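Local coordinates for oligopeptide ABC transporter OppAIV (Borrelia burgdorferi B31, PDB 4GL8), which probably binds oligopeptides in the periplasm and delivers them to an ABC transporter for uptake, at residues A[42-47]-A[195-200]; A[212-215]-A[219-222]; A[433-438]-A[460-465]. All coordinates share one frame; numbering follows the deposited sequence.

Overall arrangement
The three contacts follow one another along the chain, each closing before the next opens. Contact 1 joins the loop between strand 31-35 and helix 51-57 to the loop after helix 187-193. Contact 2 is the hairpin of strands 209-215 and 219-224, and the two centres are about 13 Å apart. The two touch: Pro-200 rests on Lys-212, Ser-213 and Arg-214, and Leu-43 touches Arg-214. They thus form one continuous packed region round strand 209-215. Contact 3 joins helices 435-438 and 456-466 in a separate helical region. Its nearest atoms are about 14 Å from contact 1 and about 24 Å from contact 2, which lies on the opposite side of the chain's centre.

Contact 1. Residues A[42-47]-A[195-200]; sequences TLDAQL and QRWTDP
Asp-44 and Trp-197 meet through one side-chain hydrogen bond. Trp-197 NE1 donates a hydrogen bond to Asp-44 OD2 at 2.9 Å, nearly straight at 164°. The acceptor lies close to the indole plane. The carboxylate and ring planes are 88° apart. The N-H arrives steeply from above the carboxylate plane. Beside this bond, the methyl CG2 of Thr-198 packs on Asp-44 CB at 4.0 Å. The same methyl lies over one face of the Trp-197 ring, toward its rim. A water completes the joint. It accepts from Leu-43 N at 2.8 Å and is hydrogen-bonded to Thr-198 OG1 at 2.9 Å.

The next shell sets the aspartate. Its CG is turned away from its own backbone N (chi1 -175°), which carries the carboxylate to the indole. Asp-44 OD1 accepts from Gln-46 N at 3.1 Å, an Asx turn. Thr-42 OG1 accepts from Asp-44 N, an ST turn. On the other side, a salt bridge from Arg-196 to Asp-199 spans the ends of the type I turn that carries Trp-197 and Thr-198.

Arg-118 of helix 109-119 makes a salt bridge to Asp-44 OD2. The buried carboxylate therefore has indole, backbone and guanidinium donors, which would probably favour its charged form and link two loops to that helix.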
ATOM      1  N   THR A  42      10.485  -7.348   4.689  1.00 22.07           N
ATOM      2  CA  THR A  42      11.479  -7.497   3.647  1.00 22.07           C
ATOM      3  C   THR A  42      11.844  -6.103   3.176  1.00 21.19           C
ATOM      4  O   THR A  42      10.992  -5.222   3.117  1.00 21.18           O
ATOM      5  CB  THR A  42      10.957  -8.363   2.444  1.00 22.48           C
ATOM      6  OG1 THR A  42      11.754  -8.129   1.280  1.00 23.10           O
ATOM      7  CG2 THR A  42       9.525  -8.007   2.058  1.00 22.22           C
ATOM      8  N   LEU A  43      13.111  -5.902   2.849  1.00 20.48           N
ATOM      9  CA  LEU A  43      13.560  -4.678   2.220  1.00 20.24           C
ATOM     10  C   LEU A  43      13.846  -4.847   0.706  1.00 20.15           C
ATOM     11  O   LEU A  43      14.474  -3.981   0.084  1.00 20.64           O
ATOM     12  CB  LEU A  43      14.753  -4.105   2.992  1.00 20.85           C
ATOM     13  CG  LEU A  43      14.287  -3.718   4.422  1.00 21.64           C
ATOM     14  CD1 LEU A  43      15.442  -3.185   5.252  1.00 23.12           C
ATOM     15  CD2 LEU A  43      13.136  -2.719   4.418  1.00 21.16           C
ATOM     16  N   ASP A  44      13.304  -5.913   0.122  1.00 19.64           N
ATOM     17  CA  ASP A  44      13.497  -6.237  -1.294  1.00 19.29           C
ATOM     18  C   ASP A  44      12.290  -5.667  -2.040  1.00 18.49           C
ATOM     19  O   ASP A  44      11.172  -6.120  -1.841  1.00 17.97           O
ATOM     20  CB  ASP A  44      13.564  -7.754  -1.439  1.00 19.73           C
ATOM     21  CG  ASP A  44      13.879  -8.210  -2.854  1.00 20.11           C
ATOM     22  OD1 ASP A  44      13.530  -7.511  -3.823  1.00 20.11           O
ATOM     23  OD2 ASP A  44      14.479  -9.297  -2.996  1.00 20.94           O
ATOM     24  N   ALA A  45      12.524  -4.672  -2.882  1.00 18.25           N
ATOM     25  CA  ALA A  45      11.440  -3.913  -3.508  1.00 18.63           C
ATOM     26  C   ALA A  45      10.518  -4.772  -4.352  1.00 18.53           C
ATOM     27  O   ALA A  45       9.346  -4.398  -4.574  1.00 19.67           O
ATOM     28  CB  ALA A  45      12.004  -2.753  -4.361  1.00 18.37           C
ATOM     29  N   GLN A  46      11.022  -5.902  -4.825  1.00 18.51           N
ATOM     30  CA  GLN A  46      10.242  -6.750  -5.730  1.00 19.07           C
ATOM     31  C   GLN A  46       9.412  -7.745  -4.939  1.00 19.89           C
ATOM     32  O   GLN A  46       8.594  -8.449  -5.523  1.00 19.80           O
ATOM     33  CB  GLN A  46      11.150  -7.441  -6.745  1.00 18.75           C
ATOM     34  CG  GLN A  46      11.863  -6.438  -7.638  1.00 18.62           C
ATOM     35  CD  GLN A  46      12.591  -7.077  -8.810  1.00 19.12           C
ATOM     36  OE1 GLN A  46      13.044  -8.219  -8.736  1.00 18.35           O
ATOM     37  NE2 GLN A  46      12.671  -6.337  -9.922  1.00 19.37           N
ATOM     38  N   LEU A  47       9.621  -7.794  -3.617  1.00 20.55           N
ATOM     39  CA  LEU A  47       8.843  -8.668  -2.742  1.00 20.97           C
ATOM     40  C   LEU A  47       7.973  -7.873  -1.767  1.00 20.37           C
ATOM     41  O   LEU A  47       7.094  -8.428  -1.169  1.00 21.11           O
ATOM     42  CB  LEU A  47       9.763  -9.598  -1.937  1.00 21.69           C
ATOM     43  CG  LEU A  47      10.759 -10.467  -2.710  1.00 23.55           C
ATOM     44  CD1 LEU A  47      11.653 -11.267  -1.766  1.00 24.55           C
ATOM     45  CD2 LEU A  47      10.066 -11.434  -3.668  1.00 24.06           C
ATOM     46  N   GLN A 195      19.478 -14.708  -1.672  1.00 29.86           N
ATOM     47  CA  GLN A 195      18.602 -14.361  -0.534  1.00 30.27           C
ATOM     48  C   GLN A 195      19.253 -13.431   0.499  1.00 29.68           C
ATOM     49  O   GLN A 195      18.556 -12.931   1.355  1.00 29.84           O
ATOM     50  CB  GLN A 195      18.112 -15.634   0.185  1.00 30.56           C
ATOM     51  N   ARG A 196      20.565 -13.212   0.445  1.00 29.83           N
ATOM     52  CA  ARG A 196      21.233 -12.356   1.432  1.00 29.97           C
ATOM     53  C   ARG A 196      21.524 -10.959   0.905  1.00 27.47           C
ATOM     54  O   ARG A 196      22.178 -10.172   1.581  1.00 27.61           O
ATOM     55  CB  ARG A 196      22.543 -13.017   1.898  1.00 33.64           C
ATOM     56  CG  ARG A 196      22.400 -14.422   2.515  1.00 36.52           C
ATOM     57  CD  ARG A 196      22.481 -14.396   4.052  1.00 39.07           C
ATOM     58  NE  ARG A 196      21.461 -13.469   4.554  1.00 40.81           N
ATOM     59  CZ  ARG A 196      20.155 -13.741   4.614  1.00 40.63           C
ATOM     60  NH1 ARG A 196      19.680 -14.936   4.267  1.00 41.63           N
ATOM     61  NH2 ARG A 196      19.319 -12.809   5.031  1.00 40.76           N
ATOM     62  N   TRP A 197      21.041 -10.639  -0.299  1.00 25.28           N
ATOM     63  CA  TRP A 197      21.416  -9.395  -0.947  1.00 23.49           C
ATOM     64  C   TRP A 197      20.963  -8.154  -0.182  1.00 23.02           C
ATOM     65  O   TRP A 197      21.591  -7.099  -0.288  1.00 22.68           O
ATOM     66  CB  TRP A 197      20.950  -9.351  -2.410  1.00 22.66           C
ATOM     67  CG  TRP A 197      19.548  -8.821  -2.685  1.00 21.43           C
ATOM     68  CD1 TRP A 197      18.387  -9.551  -2.783  1.00 21.02           C
ATOM     69  CD2 TRP A 197      19.189  -7.465  -2.966  1.00 20.07           C
ATOM     70  NE1 TRP A 197      17.332  -8.721  -3.102  1.00 20.22           N
ATOM     71  CE2 TRP A 197      17.799  -7.440  -3.227  1.00 19.61           C
ATOM     72  CE3 TRP A 197      19.903  -6.279  -3.034  1.00 19.79           C
ATOM     73  CZ2 TRP A 197      17.113  -6.263  -3.529  1.00 18.74           C
ATOM     74  CZ3 TRP A 197      19.212  -5.098  -3.361  1.00 19.56           C
ATOM     75  CH2 TRP A 197      17.838  -5.102  -3.586  1.00 18.70           C
ATOM     76  N   THR A 198      19.908  -8.266   0.612  1.00 22.55           N
ATOM     77  CA  THR A 198      19.410  -7.092   1.320  1.00 22.80           C
ATOM     78  C   THR A 198      20.023  -6.859   2.709  1.00 23.34           C
ATOM     79  O   THR A 198      19.656  -5.909   3.410  1.00 23.20           O
ATOM     80  CB  THR A 198      17.897  -7.183   1.499  1.00 22.46           C
ATOM     81  OG1 THR A 198      17.599  -8.352   2.274  1.00 23.64           O
ATOM     82  CG2 THR A 198      17.202  -7.239   0.150  1.00 21.94           C
ATOM     83  N   ASP A 199      20.924  -7.732   3.120  1.00 24.76           N
ATOM     84  CA  ASP A 199      21.661  -7.538   4.357  1.00 25.84           C
ATOM     85  C   ASP A 199      22.485  -6.236   4.250  1.00 26.33           C
ATOM     86  O   ASP A 199      22.975  -5.895   3.168  1.00 25.64           O
ATOM     87  CB  ASP A 199      22.617  -8.717   4.611  1.00 27.04           C
ATOM     88  CG  ASP A 199      21.905 -10.040   4.933  1.00 27.32           C
ATOM     89  OD1 ASP A 199      20.673 -10.099   5.122  1.00 26.87           O
ATOM     90  OD2 ASP A 199      22.620 -11.061   5.026  1.00 29.23           O
ATOM     91  N   PRO A 200      22.639  -5.503   5.374  1.00 27.19           N
ATOM     92  CA  PRO A 200      23.407  -4.241   5.412  1.00 27.76           C
ATOM     93  C   PRO A 200      24.741  -4.257   4.633  1.00 29.59           C
ATOM     94  O   PRO A 200      25.032  -3.311   3.868  1.00 30.17           O
ATOM     95  CB  PRO A 200      23.655  -4.047   6.911  1.00 28.19           C
ATOM     96  CG  PRO A 200      22.415  -4.635   7.540  1.00 27.83           C
ATOM     97  CD  PRO A 200      22.031  -5.816   6.684  1.00 27.18           C
TER
HETATM   98  O   HOH W   1      14.922  -7.983   3.353  1.00 24.82           O

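Contact 2. Residues A[212-215]-A[219-222]; sequences KSRV and KVVL
Ser-213 OG lies against the side chain of Val-221, 3.4 Å from Val-221 CB and equally near Val-221 CG2. Its hydroxyl sits between its own backbone N and carbonyl carbon (chi1 62°), which brings the oxygen over the valine. Further along the same face, Val-215 and Lys-219 run side by side and point the same way. The lysine chain bends at chi3 and chi4, and its NZ ends 4.1 Å from Val-215 CG2. Arg-214 and Val-220 occupy the other face. Arg-214 CG approaches Val-220 CG2 at 4.2 Å, and that methyl meets the guanidinium obliquely.

These residues form a beta hairpin. Strands 209-215 and 219-224 run antiparallel, 176° apart in direction over these segments. Ser-213 with Val-221 and Val-215 with Lys-219 are hydrogen-bonded pairs. In the second, Val-215 N donates to Lys-219 O and Lys-219 N to Val-215 O. Arg-214 with Val-220 is a non-hydrogen-bonded pair, where Arg-214 CA makes a CA-H...O contact with Lys-219 O. A classic beta bulge interrupts the ladder: Lys-212 and Ser-213 both face Val-221. Val-221 O accepts from Lys-212 N at 2.9 Å and from Ser-213 N at 3.3 Å. Both donors come from the same face of its carbonyl plane. Val-221 N returns a bond to Ser-213 O at 3.0 Å.

A water extends the network. It accepts from Arg-214 NE at 3.3 Å, at the edge of the guanidinium and in its plane. It lies 3.0 Å from Lys-219 O, a probable second bond. Arg-214 NH2 makes a salt bridge with Glu-39, which ties this end of the hairpin to the loop after strand 31-35. On its other edge, strand 219-224 pairs with strand 238-242: backbone hydrogen bonds join Val-220 to Phe-241 and Leu-222 to Ile-239.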
ATOM      1  N   LYS A 212      22.993   1.090   6.447  1.00 31.90           N
ATOM      2  CA  LYS A 212      24.194   1.009   7.263  1.00 34.06           C
ATOM      3  C   LYS A 212      24.113  -0.198   8.160  1.00 33.51           C
ATOM      4  O   LYS A 212      25.039  -0.998   8.220  1.00 34.79           O
ATOM      5  CB  LYS A 212      24.355   2.277   8.112  1.00 35.66           C
ATOM      6  CG  LYS A 212      25.721   2.393   8.767  1.00 37.95           C
ATOM      7  CD  LYS A 212      25.722   3.497   9.809  1.00 39.57           C
ATOM      8  CE  LYS A 212      27.138   3.785  10.276  1.00 41.49           C
ATOM      9  NZ  LYS A 212      27.139   4.813  11.356  1.00 43.33           N
ATOM     10  N   SER A 213      22.994  -0.350   8.849  1.00 32.41           N
ATOM     11  CA  SER A 213      22.850  -1.473   9.787  1.00 33.34           C
ATOM     12  C   SER A 213      21.413  -1.718  10.172  1.00 32.15           C
ATOM     13  O   SER A 213      20.497  -0.988   9.788  1.00 30.98           O
ATOM     14  CB  SER A 213      23.639  -1.173  11.067  1.00 33.89           C
ATOM     15  OG  SER A 213      23.087  -0.023  11.675  1.00 34.06           O
ATOM     16  N   ARG A 214      21.230  -2.733  10.984  1.00 33.42           N
ATOM     17  CA  ARG A 214      19.913  -3.156  11.347  1.00 34.23           C
ATOM     18  C   ARG A 214      19.962  -4.001  12.598  1.00 37.26           C
ATOM     19  O   ARG A 214      20.747  -4.953  12.673  1.00 40.49           O
ATOM     20  CB  ARG A 214      19.376  -4.026  10.230  1.00 33.89           C
ATOM     21  CG  ARG A 214      17.918  -3.852   9.997  1.00 32.23           C
ATOM     22  CD  ARG A 214      17.446  -4.741   8.881  1.00 31.51           C
ATOM     23  NE  ARG A 214      16.138  -5.222   9.250  1.00 31.62           N
ATOM     24  CZ  ARG A 214      15.362  -5.928   8.460  1.00 31.90           C
ATOM     25  NH1 ARG A 214      15.759  -6.236   7.235  1.00 32.01           N
ATOM     26  NH2 ARG A 214      14.187  -6.333   8.913  1.00 32.98           N
ATOM     27  N   VAL A 215      19.126  -3.673  13.573  1.00 37.22           N
ATOM     28  CA  VAL A 215      18.894  -4.584  14.692  1.00 38.76           C
ATOM     29  C   VAL A 215      17.465  -5.135  14.585  1.00 38.54           C
ATOM     30  O   VAL A 215      16.497  -4.381  14.629  1.00 35.56           O
ATOM     31  CB  VAL A 215      19.143  -3.877  16.024  1.00 38.44           C
ATOM     32  CG1 VAL A 215      19.063  -4.874  17.172  1.00 40.67           C
ATOM     33  CG2 VAL A 215      20.512  -3.200  15.990  1.00 38.09           C
ATOM     34  N   LYS A 219      15.568  -1.553  15.060  1.00 36.06           N
ATOM     35  CA  LYS A 219      16.083  -0.396  14.306  1.00 35.66           C
ATOM     36  C   LYS A 219      16.472  -0.720  12.870  1.00 32.49           C
ATOM     37  O   LYS A 219      17.034  -1.763  12.598  1.00 31.52           O
ATOM     38  CB  LYS A 219      17.350   0.127  14.974  1.00 39.33           C
ATOM     39  CG  LYS A 219      17.145   1.248  15.974  1.00 43.48           C
ATOM     40  CD  LYS A 219      18.497   1.850  16.384  1.00 44.96           C
ATOM     41  CE  LYS A 219      19.282   0.939  17.322  1.00 47.28           C
ATOM     42  NZ  LYS A 219      20.688   0.761  16.866  1.00 49.42           N
ATOM     43  N   VAL A 220      16.223   0.219  11.969  1.00 30.19           N
ATOM     44  CA  VAL A 220      16.799   0.158  10.630  1.00 28.89           C
ATOM     45  C   VAL A 220      17.550   1.486  10.496  1.00 27.16           C
ATOM     46  O   VAL A 220      16.948   2.539  10.604  1.00 26.65           O
ATOM     47  CB  VAL A 220      15.710   0.010   9.544  1.00 27.84           C
ATOM     48  CG1 VAL A 220      16.327  -0.229   8.178  1.00 28.21           C
ATOM     49  CG2 VAL A 220      14.741  -1.105   9.900  1.00 28.73           C
ATOM     50  N   VAL A 221      18.860   1.420  10.302  1.00 26.71           N
ATOM     51  CA  VAL A 221      19.695   2.603  10.199  1.00 26.05           C
ATOM     52  C   VAL A 221      20.122   2.788   8.758  1.00 25.60           C
ATOM     53  O   VAL A 221      20.751   1.903   8.148  1.00 26.53           O
ATOM     54  CB  VAL A 221      20.928   2.519  11.112  1.00 26.93           C
ATOM     55  CG1 VAL A 221      21.670   3.852  11.150  1.00 26.94           C
ATOM     56  CG2 VAL A 221      20.519   2.105  12.531  1.00 27.73           C
ATOM     57  N   LEU A 222      19.757   3.939   8.220  1.00 24.63           N
ATOM     58  CA  LEU A 222      20.174   4.355   6.890  1.00 24.96           C
ATOM     59  C   LEU A 222      21.286   5.384   6.995  1.00 26.32           C
ATOM     60  O   LEU A 222      21.282   6.206   7.909  1.00 26.37           O
ATOM     61  CB  LEU A 222      19.002   4.979   6.145  1.00 23.71           C
ATOM     62  CG  LEU A 222      17.984   4.080   5.445  1.00 23.12           C
ATOM     63  CD1 LEU A 222      17.682   2.834   6.245  1.00 23.90           C
ATOM     64  CD2 LEU A 222      16.707   4.850   5.109  1.00 21.54           C
TER
HETATM   65  O   HOH W   2      15.021  -3.879  12.010  1.00 29.28           O

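Contact 3. Residues A[433-438]-A[460-465]; sequences DPMTFL and ELLIKS
Leu-462 meets Met-435 and Leu-438 across this buried contact; Ser-465, one turn later on helix 456-466, meets Met-435. No hydrogen bond crosses between the segments. This is apolar helix-to-helix packing between the short capped helix 435-438 and helix 456-466.

Leu-462 is the first residue of 460-465 to touch the other segment. Its two methyls divide the work. CD1 lies 4.0 Å from Met-435 SD and 3.6 Å from the carbonyl oxygen of Leu-438. CD2 faces Leu-438 CB at 4.3 Å and also approaches Met-435 CE. The methionine and leucine side chains slant across one another.

Ser-465 follows. Its OG donates a hydrogen bond to Leu-462 O, one turn back, at 2.8 Å. The hydroxyl is thus tied to its own helix. It lies 3.2 Å from Met-435 CE. The methionine reaches this far by leaving the backbone with CG anti to N (chi1 -172°). It then folds at chi2 and chi3, so the methyl ends near the serine.

Asp-433 precedes the turn that leads into the short helix. Its OD2 accepts from Met-435 N at 2.8 Å, a capping bond that helps to hold the backbone at Met-435. The same carboxylate oxygen makes a salt bridge to Arg-474 of helix 471-489. Leu-438 O is hydrogen-bonded to Tyr-458 OH, a second link to helix 456-466.

Helix 471-489 packs against both partners: Leu-478 touches Met-435 and Ser-465, and Ala-481 touches Leu-462. Elsewhere on helix 435-438, Phe-437 meets Trp-427 of strand 422-428 edge-to-face.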
ATOM      1  N   ASP A 433      -5.310   6.232  -9.399  1.00 21.94           N
ATOM      2  CA  ASP A 433      -6.479   5.819 -10.201  1.00 21.38           C
ATOM      3  C   ASP A 433      -7.270   4.786  -9.393  1.00 20.91           C
ATOM      4  O   ASP A 433      -6.675   3.935  -8.741  1.00 21.12           O
ATOM      5  CB  ASP A 433      -6.026   5.257 -11.551  1.00 21.12           C
ATOM      6  CG  ASP A 433      -7.191   4.824 -12.435  1.00 21.50           C
ATOM      7  OD1 ASP A 433      -7.590   5.621 -13.306  1.00 21.74           O
ATOM      8  OD2 ASP A 433      -7.711   3.684 -12.257  1.00 21.22           O
ATOM      9  N   PRO A 434      -8.604   4.863  -9.406  1.00 20.95           N
ATOM     10  CA  PRO A 434      -9.392   3.906  -8.656  1.00 20.73           C
ATOM     11  C   PRO A 434      -9.055   2.418  -8.932  1.00 21.07           C
ATOM     12  O   PRO A 434      -9.341   1.574  -8.091  1.00 21.44           O
ATOM     13  CB  PRO A 434     -10.813   4.228  -9.099  1.00 21.19           C
ATOM     14  CG  PRO A 434     -10.645   4.860 -10.442  1.00 21.42           C
ATOM     15  CD  PRO A 434      -9.460   5.725 -10.232  1.00 21.37           C
ATOM     16  N   MET A 435      -8.438   2.093 -10.060  1.00 20.38           N
ATOM     17  CA  MET A 435      -8.101   0.695 -10.330  1.00 20.80           C
ATOM     18  C   MET A 435      -7.188   0.040  -9.280  1.00 20.43           C
ATOM     19  O   MET A 435      -7.249  -1.186  -9.108  1.00 19.13           O
ATOM     20  CB  MET A 435      -7.511   0.507 -11.733  1.00 22.11           C
ATOM     21  CG  MET A 435      -7.298  -0.944 -12.178  1.00 24.44           C
ATOM     22  SD  MET A 435      -8.757  -2.048 -12.236  1.00 26.49           S
ATOM     23  CE  MET A 435      -9.758  -1.213 -13.423  1.00 27.67           C
ATOM     24  N   THR A 436      -6.359   0.821  -8.580  1.00 19.51           N
ATOM     25  CA  THR A 436      -5.467   0.236  -7.596  1.00 19.62           C
ATOM     26  C   THR A 436      -6.309  -0.434  -6.506  1.00 19.56           C
ATOM     27  O   THR A 436      -5.967  -1.511  -6.026  1.00 19.46           O
ATOM     28  CB  THR A 436      -4.465   1.240  -6.989  1.00 19.31           C
ATOM     29  OG1 THR A 436      -3.584   0.526  -6.112  1.00 20.11           O
ATOM     30  CG2 THR A 436      -5.161   2.296  -6.203  1.00 18.56           C
ATOM     31  N   PHE A 437      -7.445   0.165  -6.177  1.00 19.23           N
ATOM     32  CA  PHE A 437      -8.397  -0.468  -5.250  1.00 18.94           C
ATOM     33  C   PHE A 437      -9.285  -1.552  -5.848  1.00 19.00           C
ATOM     34  O   PHE A 437      -9.513  -2.597  -5.236  1.00 19.58           O
ATOM     35  CB  PHE A 437      -9.265   0.610  -4.654  1.00 18.92           C
ATOM     36  CG  PHE A 437      -8.526   1.488  -3.721  1.00 19.48           C
ATOM     37  CD1 PHE A 437      -7.897   2.641  -4.177  1.00 19.25           C
ATOM     38  CD2 PHE A 437      -8.396   1.127  -2.382  1.00 19.84           C
ATOM     39  CE1 PHE A 437      -7.166   3.411  -3.308  1.00 19.82           C
ATOM     40  CE2 PHE A 437      -7.689   1.930  -1.503  1.00 20.14           C
ATOM     41  CZ  PHE A 437      -7.074   3.062  -1.962  1.00 19.58           C
ATOM     42  N   LEU A 438      -9.837  -1.310  -7.024  1.00 19.02           N
ATOM     43  CA  LEU A 438     -10.792  -2.265  -7.582  1.00 19.50           C
ATOM     44  C   LEU A 438     -10.085  -3.548  -8.029  1.00 19.23           C
ATOM     45  O   LEU A 438     -10.655  -4.640  -8.001  1.00 19.27           O
ATOM     46  CB  LEU A 438     -11.548  -1.623  -8.728  1.00 20.74           C
ATOM     47  CG  LEU A 438     -12.373  -0.428  -8.273  1.00 21.19           C
ATOM     48  CD1 LEU A 438     -12.989   0.213  -9.500  1.00 22.33           C
ATOM     49  CD2 LEU A 438     -13.436  -0.874  -7.274  1.00 21.41           C
ATOM     50  N   GLU A 460     -14.877  -9.181 -15.593  1.00 23.96           N
ATOM     51  CA  GLU A 460     -15.103  -8.762 -16.968  1.00 25.55           C
ATOM     52  C   GLU A 460     -15.329  -7.255 -17.082  1.00 23.65           C
ATOM     53  O   GLU A 460     -14.921  -6.662 -18.051  1.00 22.40           O
ATOM     54  CB  GLU A 460     -16.268  -9.556 -17.614  1.00 28.36           C
ATOM     55  CG  GLU A 460     -15.851 -10.982 -17.985  1.00 31.98           C
ATOM     56  CD  GLU A 460     -17.001 -11.902 -18.403  1.00 36.28           C
ATOM     57  OE1 GLU A 460     -17.868 -11.474 -19.219  1.00 38.68           O
ATOM     58  OE2 GLU A 460     -17.005 -13.075 -17.927  1.00 40.05           O
ATOM     59  N   LEU A 461     -15.952  -6.626 -16.095  1.00 22.75           N
ATOM     60  CA  LEU A 461     -16.062  -5.168 -16.136  1.00 22.54           C
ATOM     61  C   LEU A 461     -14.678  -4.543 -16.044  1.00 22.10           C
ATOM     62  O   LEU A 461     -14.392  -3.574 -16.756  1.00 21.70           O
ATOM     63  CB  LEU A 461     -16.994  -4.639 -15.045  1.00 22.92           C
ATOM     64  CG  LEU A 461     -18.492  -4.889 -15.318  1.00 23.76           C
ATOM     65  CD1 LEU A 461     -19.293  -4.661 -14.057  1.00 24.23           C
ATOM     66  CD2 LEU A 461     -19.050  -3.994 -16.435  1.00 24.55           C
ATOM     67  N   LEU A 462     -13.793  -5.108 -15.224  1.00 22.28           N
ATOM     68  CA  LEU A 462     -12.456  -4.521 -15.097  1.00 22.57           C
ATOM     69  C   LEU A 462     -11.663  -4.638 -16.393  1.00 22.27           C
ATOM     70  O   LEU A 462     -11.005  -3.675 -16.801  1.00 21.12           O
ATOM     71  CB  LEU A 462     -11.661  -5.126 -13.940  1.00 22.55           C
ATOM     72  CG  LEU A 462     -12.248  -4.998 -12.533  1.00 23.78           C
ATOM     73  CD1 LEU A 462     -11.171  -5.177 -11.495  1.00 24.63           C
ATOM     74  CD2 LEU A 462     -12.941  -3.667 -12.277  1.00 24.73           C
ATOM     75  N   ILE A 463     -11.745  -5.805 -17.045  1.00 23.14           N
ATOM     76  CA  ILE A 463     -11.104  -6.011 -18.356  1.00 23.34           C
ATOM     77  C   ILE A 463     -11.616  -4.943 -19.302  1.00 23.38           C
ATOM     78  O   ILE A 463     -10.847  -4.319 -20.008  1.00 22.81           O
ATOM     79  CB  ILE A 463     -11.404  -7.403 -18.985  1.00 25.09           C
ATOM     80  CG1 ILE A 463     -10.926  -8.571 -18.094  1.00 25.47           C
ATOM     81  CG2 ILE A 463     -10.731  -7.572 -20.360  1.00 25.16           C
ATOM     82  CD1 ILE A 463      -9.478  -8.483 -17.722  1.00 25.83           C
ATOM     83  N   LYS A 464     -12.923  -4.725 -19.302  1.00 23.92           N
ATOM     84  CA  LYS A 464     -13.529  -3.700 -20.178  1.00 25.12           C
ATOM     85  C   LYS A 464     -12.971  -2.301 -19.941  1.00 23.28           C
ATOM     86  O   LYS A 464     -12.635  -1.560 -20.877  1.00 21.72           O
ATOM     87  CB  LYS A 464     -15.046  -3.650 -19.979  1.00 26.89           C
ATOM     88  CG  LYS A 464     -15.847  -4.397 -21.024  1.00 30.48           C
ATOM     89  CD  LYS A 464     -17.356  -4.148 -20.865  1.00 31.05           C
ATOM     90  CE  LYS A 464     -17.675  -2.715 -21.196  1.00 31.93           C
ATOM     91  NZ  LYS A 464     -18.904  -2.564 -22.040  1.00 33.97           N
ATOM     92  N   SER A 465     -12.891  -1.933 -18.672  1.00 22.62           N
ATOM     93  CA  SER A 465     -12.296  -0.657 -18.337  1.00 22.99           C
ATOM     94  C   SER A 465     -10.841  -0.508 -18.854  1.00 23.57           C
ATOM     95  O   SER A 465     -10.472   0.592 -19.254  1.00 24.00           O
ATOM     96  CB  SER A 465     -12.421  -0.370 -16.843  1.00 22.29           C
ATOM     97  OG  SER A 465     -11.445  -1.022 -16.090  1.00 22.43           O
TER